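Putative glyoxalase (Bacillus halodurans C-125, PDB 3CT8) probably acts as a zinc-dependent lyase of the glyoxalase type, within the vicinal oxygen chelate superfamily, though its substrate is not established. Local coordinates at residues F80-A94 with E134-P146. Residues are numbered along the deposited sequence; the frame is centred on the assembly and turned at random.
Sequences FHRKRTGLNHLAFHA and EDPNRIKVEIVAP. With ZN (zinc ion), chain B.
With chi1 at 70°, His89 tucks CG between its backbone N and carbonyl carbon, while Glu142 runs extended with CG opposite its own N (chi1 178°); two residues that are not paired in register thus converge on one zinc ion. His89 NE2 lies 2.3 Å from the metal and Glu142 OE1 2.1 Å, ring and carboxylate planes being 27° apart. Second-shell hydrogen bonds position both ligands: Asn88 OD1 accepts one from His89 ND1 in its carbonyl plane, on a lone pair, and His128 bonds Glu142 OE2. Lys140 CE packs over one face of the imidazole, 3.9 Å from its centroid, as a CH-pi contact. Beneath the site, strands 86-93 and 140-144 run parallel, laced by alternating bonds such as Glu142 N to Leu90 O (2.9 Å). At the loop end Arg82 NH1 forms a salt bridge with Glu134 OE2 (2.7 Å) and a hydrogen bond to Arg138 O (3.0 Å), and Ile139 CG1 sits over the Phe80 ring. Strand 86-93 also pairs antiparallel with a strand of the second subunit, whose His23 joins the same zinc. Such a metal site, built across a subunit interface where the sheet continues between chains, is characteristic of the vicinal oxygen chelate fold of dimeric glyoxalases.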
loop_
_atom_site.group_PDB
_atom_site.type_symbol
_atom_site.label_atom_id
_atom_site.label_comp_id
_atom_site.label_asym_id
_atom_site.label_seq_id
_atom_site.Cartn_x
_atom_site.Cartn_y
_atom_site.Cartn_z
ATOM N N PHE A 80 -15.715 2.368 -2.604
ATOM C CA PHE A 80 -14.715 1.518 -1.967
ATOM C C PHE A 80 -15.209 0.795 -0.753
ATOM O O PHE A 80 -15.865 1.380 0.093
ATOM C CB PHE A 80 -13.565 2.387 -1.501
ATOM C CG PHE A 80 -12.586 1.680 -0.667
ATOM C CD1 PHE A 80 -11.540 0.970 -1.246
ATOM C CD2 PHE A 80 -12.650 1.764 0.706
ATOM C CE1 PHE A 80 -10.587 0.339 -0.475
ATOM C CE2 PHE A 80 -11.709 1.119 1.496
ATOM C CZ PHE A 80 -10.674 0.396 0.898
ATOM N N HIS A 81 -14.863 -0.479 -0.676
ATOM C CA HIS A 81 -15.181 -1.290 0.495
ATOM C C HIS A 81 -13.952 -2.123 0.878
ATOM O O HIS A 81 -13.544 -3.005 0.131
ATOM C CB HIS A 81 -16.407 -2.160 0.276
ATOM C CG HIS A 81 -16.969 -2.673 1.550
ATOM N ND1 HIS A 81 -16.406 -3.728 2.229
ATOM C CD2 HIS A 81 -17.992 -2.230 2.314
ATOM C CE1 HIS A 81 -17.085 -3.939 3.340
ATOM N NE2 HIS A 81 -18.051 -3.044 3.414
ATOM N N ARG A 82 -13.375 -1.847 2.054
ATOM C CA ARG A 82 -12.115 -2.513 2.488
ATOM C C ARG A 82 -12.167 -4.019 2.669
ATOM O O ARG A 82 -11.131 -4.668 2.916
ATOM C CB ARG A 82 -11.486 -1.871 3.741
ATOM C CG ARG A 82 -12.207 -2.093 5.062
ATOM C CD ARG A 82 -11.509 -1.305 6.172
ATOM N NE ARG A 82 -12.197 -1.366 7.462
ATOM C CZ ARG A 82 -13.137 -0.521 7.842
ATOM N NH1 ARG A 82 -13.466 0.491 7.063
ATOM N NH2 ARG A 82 -13.716 -0.669 9.033
ATOM N N LYS A 83 -13.372 -4.549 2.567
ATOM C CA LYS A 83 -13.618 -5.993 2.676
ATOM C C LYS A 83 -13.457 -6.701 1.319
ATOM O O LYS A 83 -13.244 -7.925 1.239
ATOM C CB LYS A 83 -15.006 -6.292 3.218
ATOM C CG LYS A 83 -15.194 -6.345 4.740
ATOM C CD LYS A 83 -14.372 -7.454 5.303
ATOM C CE LYS A 83 -15.058 -8.128 6.452
ATOM N NZ LYS A 83 -14.081 -8.935 7.249
ATOM N N ARG A 84 -13.553 -5.907 0.261
ATOM C CA ARG A 84 -13.431 -6.431 -1.091
ATOM C C ARG A 84 -11.984 -6.556 -1.518
ATOM O O ARG A 84 -11.080 -6.091 -0.827
ATOM C CB ARG A 84 -14.277 -5.632 -2.081
ATOM C CG ARG A 84 -15.732 -5.824 -1.739
ATOM C CD ARG A 84 -16.735 -5.508 -2.803
ATOM N NE ARG A 84 -17.078 -4.098 -2.924
ATOM C CZ ARG A 84 -16.538 -3.271 -3.804
ATOM N NH1 ARG A 84 -15.631 -3.716 -4.674
ATOM N NH2 ARG A 84 -16.921 -2.004 -3.828
ATOM N N THR A 85 -11.789 -7.235 -2.643
ATOM C CA THR A 85 -10.426 -7.446 -3.207
ATOM C C THR A 85 -9.750 -6.095 -3.431
ATOM O O THR A 85 -10.360 -5.163 -3.902
ATOM C CB THR A 85 -10.450 -8.322 -4.502
ATOM O OG1 THR A 85 -10.952 -9.627 -4.163
ATOM C CG2 THR A 85 -9.045 -8.444 -5.166
ATOM N N GLY A 86 -8.475 -6.012 -3.088
ATOM C CA GLY A 86 -7.726 -4.779 -3.192
ATOM C C GLY A 86 -7.259 -4.324 -1.798
ATOM O O GLY A 86 -7.077 -5.124 -0.889
ATOM N N LEU A 87 -7.148 -3.016 -1.586
ATOM C CA LEU A 87 -6.637 -2.530 -0.268
ATOM C C LEU A 87 -7.588 -2.669 0.919
ATOM O O LEU A 87 -8.765 -2.356 0.824
ATOM C CB LEU A 87 -6.196 -1.060 -0.394
ATOM C CG LEU A 87 -5.538 -0.327 0.801
ATOM C CD1 LEU A 87 -4.164 -0.950 1.145
ATOM C CD2 LEU A 87 -5.376 1.179 0.560
ATOM N N ASN A 88 -7.043 -3.161 2.035
ATOM C CA ASN A 88 -7.800 -3.252 3.278
ATOM C C ASN A 88 -7.301 -2.147 4.201
ATOM O O ASN A 88 -8.060 -1.358 4.716
ATOM C CB ASN A 88 -7.648 -4.598 3.998
ATOM C CG ASN A 88 -8.395 -4.608 5.341
ATOM O OD1 ASN A 88 -7.764 -4.479 6.393
ATOM N ND2 ASN A 88 -9.733 -4.600 5.296
ATOM N N HIS A 89 -6.007 -2.152 4.473
ATOM C CA HIS A 89 -5.401 -1.101 5.319
ATOM C C HIS A 89 -3.908 -0.866 5.197
ATOM O O HIS A 89 -3.142 -1.695 4.696
ATOM C CB HIS A 89 -5.735 -1.315 6.779
ATOM C CG HIS A 89 -5.073 -2.484 7.433
ATOM N ND1 HIS A 89 -5.524 -3.789 7.301
ATOM C CD2 HIS A 89 -4.081 -2.516 8.361
ATOM C CE1 HIS A 89 -4.805 -4.569 8.095
ATOM N NE2 HIS A 89 -3.920 -3.825 8.738
ATOM N N LEU A 90 -3.534 0.306 5.693
ATOM C CA LEU A 90 -2.147 0.746 5.744
ATOM C C LEU A 90 -1.796 0.922 7.196
ATOM O O LEU A 90 -2.593 1.421 7.981
ATOM C CB LEU A 90 -1.945 2.091 5.045
ATOM C CG LEU A 90 -2.183 2.293 3.543
ATOM C CD1 LEU A 90 -1.852 3.748 3.188
ATOM C CD2 LEU A 90 -1.316 1.255 2.780
ATOM N N ALA A 91 -0.590 0.517 7.567
ATOM C CA ALA A 91 -0.172 0.676 8.954
ATOM C C ALA A 91 1.159 1.328 8.946
ATOM O O ALA A 91 2.001 1.025 8.078
ATOM C CB ALA A 91 -0.113 -0.652 9.729
ATOM N N PHE A 92 1.340 2.176 9.970
ATOM C CA PHE A 92 2.544 2.939 10.185
ATOM C C PHE A 92 3.160 2.759 11.547
ATOM O O PHE A 92 2.460 2.451 12.521
ATOM C CB PHE A 92 2.243 4.443 10.035
ATOM C CG PHE A 92 1.664 4.829 8.712
ATOM C CD1 PHE A 92 2.497 5.197 7.654
ATOM C CD2 PHE A 92 0.296 4.836 8.526
ATOM C CE1 PHE A 92 1.968 5.555 6.447
ATOM C CE2 PHE A 92 -0.246 5.204 7.330
ATOM C CZ PHE A 92 0.614 5.557 6.265
ATOM N N HIS A 93 4.487 2.942 11.589
ATOM C CA HIS A 93 5.238 2.908 12.842
ATOM C C HIS A 93 5.119 4.208 13.617
ATOM O O HIS A 93 5.120 5.292 13.032
ATOM C CB HIS A 93 6.766 2.791 12.655
ATOM C CG HIS A 93 7.241 1.492 12.100
ATOM N ND1 HIS A 93 7.222 1.222 10.756
ATOM C CD2 HIS A 93 7.803 0.415 12.691
ATOM C CE1 HIS A 93 7.753 0.035 10.539
ATOM N NE2 HIS A 93 8.079 -0.495 11.696
ATOM N N ALA A 94 5.030 4.045 14.940
ATOM C CA ALA A 94 5.029 5.167 15.895
ATOM C C ALA A 94 6.253 4.934 16.745
ATOM O O ALA A 94 6.732 3.821 16.846
ATOM C CB ALA A 94 3.789 5.186 16.757
ATOM N N GLU A 134 -10.246 5.281 10.410
ATOM C CA GLU A 134 -10.668 5.318 9.007
ATOM C C GLU A 134 -10.391 6.649 8.358
ATOM O O GLU A 134 -10.639 7.699 8.947
ATOM C CB GLU A 134 -12.173 5.041 8.836
ATOM C CG GLU A 134 -12.657 3.618 9.054
ATOM C CD GLU A 134 -14.187 3.481 8.852
ATOM O OE1 GLU A 134 -14.902 4.459 9.097
ATOM O OE2 GLU A 134 -14.677 2.396 8.480
ATOM N N ASP A 135 -9.905 6.593 7.126
ATOM C CA ASP A 135 -9.656 7.820 6.394
ATOM C C ASP A 135 -11.049 8.184 5.824
ATOM O O ASP A 135 -12.014 7.428 6.018
ATOM C CB ASP A 135 -8.557 7.690 5.324
ATOM C CG ASP A 135 -9.047 7.109 4.022
ATOM O OD1 ASP A 135 -10.125 6.481 3.966
ATOM O OD2 ASP A 135 -8.321 7.312 3.024
ATOM N N PRO A 136 -11.156 9.313 5.104
ATOM C CA PRO A 136 -12.488 9.672 4.633
ATOM C C PRO A 136 -13.089 8.721 3.595
ATOM O O PRO A 136 -14.283 8.807 3.289
ATOM C CB PRO A 136 -12.290 11.080 4.064
ATOM C CG PRO A 136 -11.024 11.583 4.747
ATOM C CD PRO A 136 -10.168 10.379 4.846
ATOM N N ASN A 137 -12.272 7.800 3.107
ATOM C CA ASN A 137 -12.698 6.826 2.075
ATOM C C ASN A 137 -13.083 5.516 2.723
ATOM O O ASN A 137 -13.458 4.551 2.075
ATOM C CB ASN A 137 -11.537 6.573 1.092
ATOM C CG ASN A 137 -11.153 7.810 0.319
ATOM O OD1 ASN A 137 -11.898 8.245 -0.537
ATOM N ND2 ASN A 137 -9.955 8.351 0.581
ATOM N N ARG A 138 -12.979 5.480 4.030
ATOM C CA ARG A 138 -13.270 4.234 4.734
ATOM C C ARG A 138 -12.087 3.251 4.601
ATOM O O ARG A 138 -12.185 2.048 4.855
ATOM C CB ARG A 138 -14.573 3.568 4.342
ATOM C CG ARG A 138 -15.774 4.046 5.132
ATOM C CD ARG A 138 -16.706 4.928 4.397
ATOM N NE ARG A 138 -17.796 4.168 3.747
ATOM C CZ ARG A 138 -17.756 3.651 2.520
ATOM N NH1 ARG A 138 -16.668 3.792 1.763
ATOM N NH2 ARG A 138 -18.801 2.988 2.050
ATOM N N ILE A 139 -10.952 3.777 4.173
ATOM C CA ILE A 139 -9.766 2.941 4.139
ATOM C C ILE A 139 -9.332 2.866 5.602
ATOM O O ILE A 139 -9.314 3.881 6.331
ATOM C CB ILE A 139 -8.648 3.543 3.267
ATOM C CG1 ILE A 139 -9.058 3.529 1.770
ATOM C CG2 ILE A 139 -7.343 2.747 3.478
ATOM C CD1 ILE A 139 -8.117 4.336 0.828
ATOM N N LYS A 140 -9.031 1.654 6.044
ATOM C CA LYS A 140 -8.570 1.407 7.420
ATOM C C LYS A 140 -7.092 1.796 7.547
ATOM O O LYS A 140 -6.262 1.483 6.678
ATOM C CB LYS A 140 -8.845 -0.052 7.872
ATOM C CG LYS A 140 -8.461 -0.328 9.328
ATOM C CD LYS A 140 -8.978 -1.651 9.856
ATOM C CE LYS A 140 -8.343 -2.875 9.250
ATOM N NZ LYS A 140 -8.890 -4.193 9.824
ATOM N N VAL A 141 -6.812 2.540 8.619
ATOM C CA VAL A 141 -5.505 3.064 8.919
ATOM C C VAL A 141 -5.121 2.723 10.343
ATOM O O VAL A 141 -5.895 2.919 11.276
ATOM C CB VAL A 141 -5.459 4.602 8.759
ATOM C CG1 VAL A 141 -4.035 5.095 8.949
ATOM C CG2 VAL A 141 -5.922 5.020 7.395
ATOM N N GLU A 142 -3.901 2.217 10.459
ATOM C CA GLU A 142 -3.287 1.772 11.721
ATOM C C GLU A 142 -1.922 2.395 12.007
ATOM O O GLU A 142 -1.076 2.572 11.119
ATOM C CB GLU A 142 -3.135 0.232 11.662
ATOM C CG GLU A 142 -2.473 -0.469 12.840
ATOM C CD GLU A 142 -2.221 -1.949 12.504
ATOM O OE1 GLU A 142 -2.806 -2.395 11.474
ATOM O OE2 GLU A 142 -1.451 -2.653 13.206
ATOM N N ILE A 143 -1.747 2.754 13.272
ATOM C CA ILE A 143 -0.457 3.307 13.786
ATOM C C ILE A 143 -0.088 2.384 14.959
ATOM O O ILE A 143 -0.815 2.278 15.942
ATOM C CB ILE A 143 -0.463 4.821 14.128
ATOM C CG1 ILE A 143 -0.909 5.635 12.920
ATOM C CG2 ILE A 143 0.900 5.269 14.531
ATOM C CD1 ILE A 143 -2.420 5.637 12.762
ATOM N N VAL A 144 1.079 1.768 14.849
ATOM C CA VAL A 144 1.500 0.802 15.870
ATOM C C VAL A 144 2.788 1.142 16.614
ATOM O O VAL A 144 3.820 1.560 16.041
ATOM C CB VAL A 144 1.493 -0.658 15.313
ATOM C CG1 VAL A 144 2.090 -0.730 13.913
ATOM C CG2 VAL A 144 2.171 -1.624 16.268
ATOM N N ALA A 145 2.675 0.953 17.922
ATOM C CA ALA A 145 3.769 1.219 18.839
ATOM C C ALA A 145 4.790 0.075 18.768
ATOM O O ALA A 145 4.458 -1.090 18.499
ATOM C CB ALA A 145 3.246 1.365 20.311
ATOM N N PRO A 146 6.051 0.392 19.035
ATOM C CA PRO A 146 7.046 -0.642 19.011
ATOM C C PRO A 146 7.027 -1.393 20.317
ATOM O O PRO A 146 7.640 -2.445 20.384
ATOM C CB PRO A 146 8.355 0.134 18.883
ATOM C CG PRO A 146 8.061 1.490 19.511
ATOM C CD PRO A 146 6.601 1.734 19.275
ATOM O OXT PRO A 146 6.403 -0.976 21.305
HETATM ZN ZN ZN B . -2.541 -4.281 10.533
HETATM O O HOH W 1 -14.482 0.017 3.626
HETATM O O HOH W 2 -7.833 -6.451 8.410
#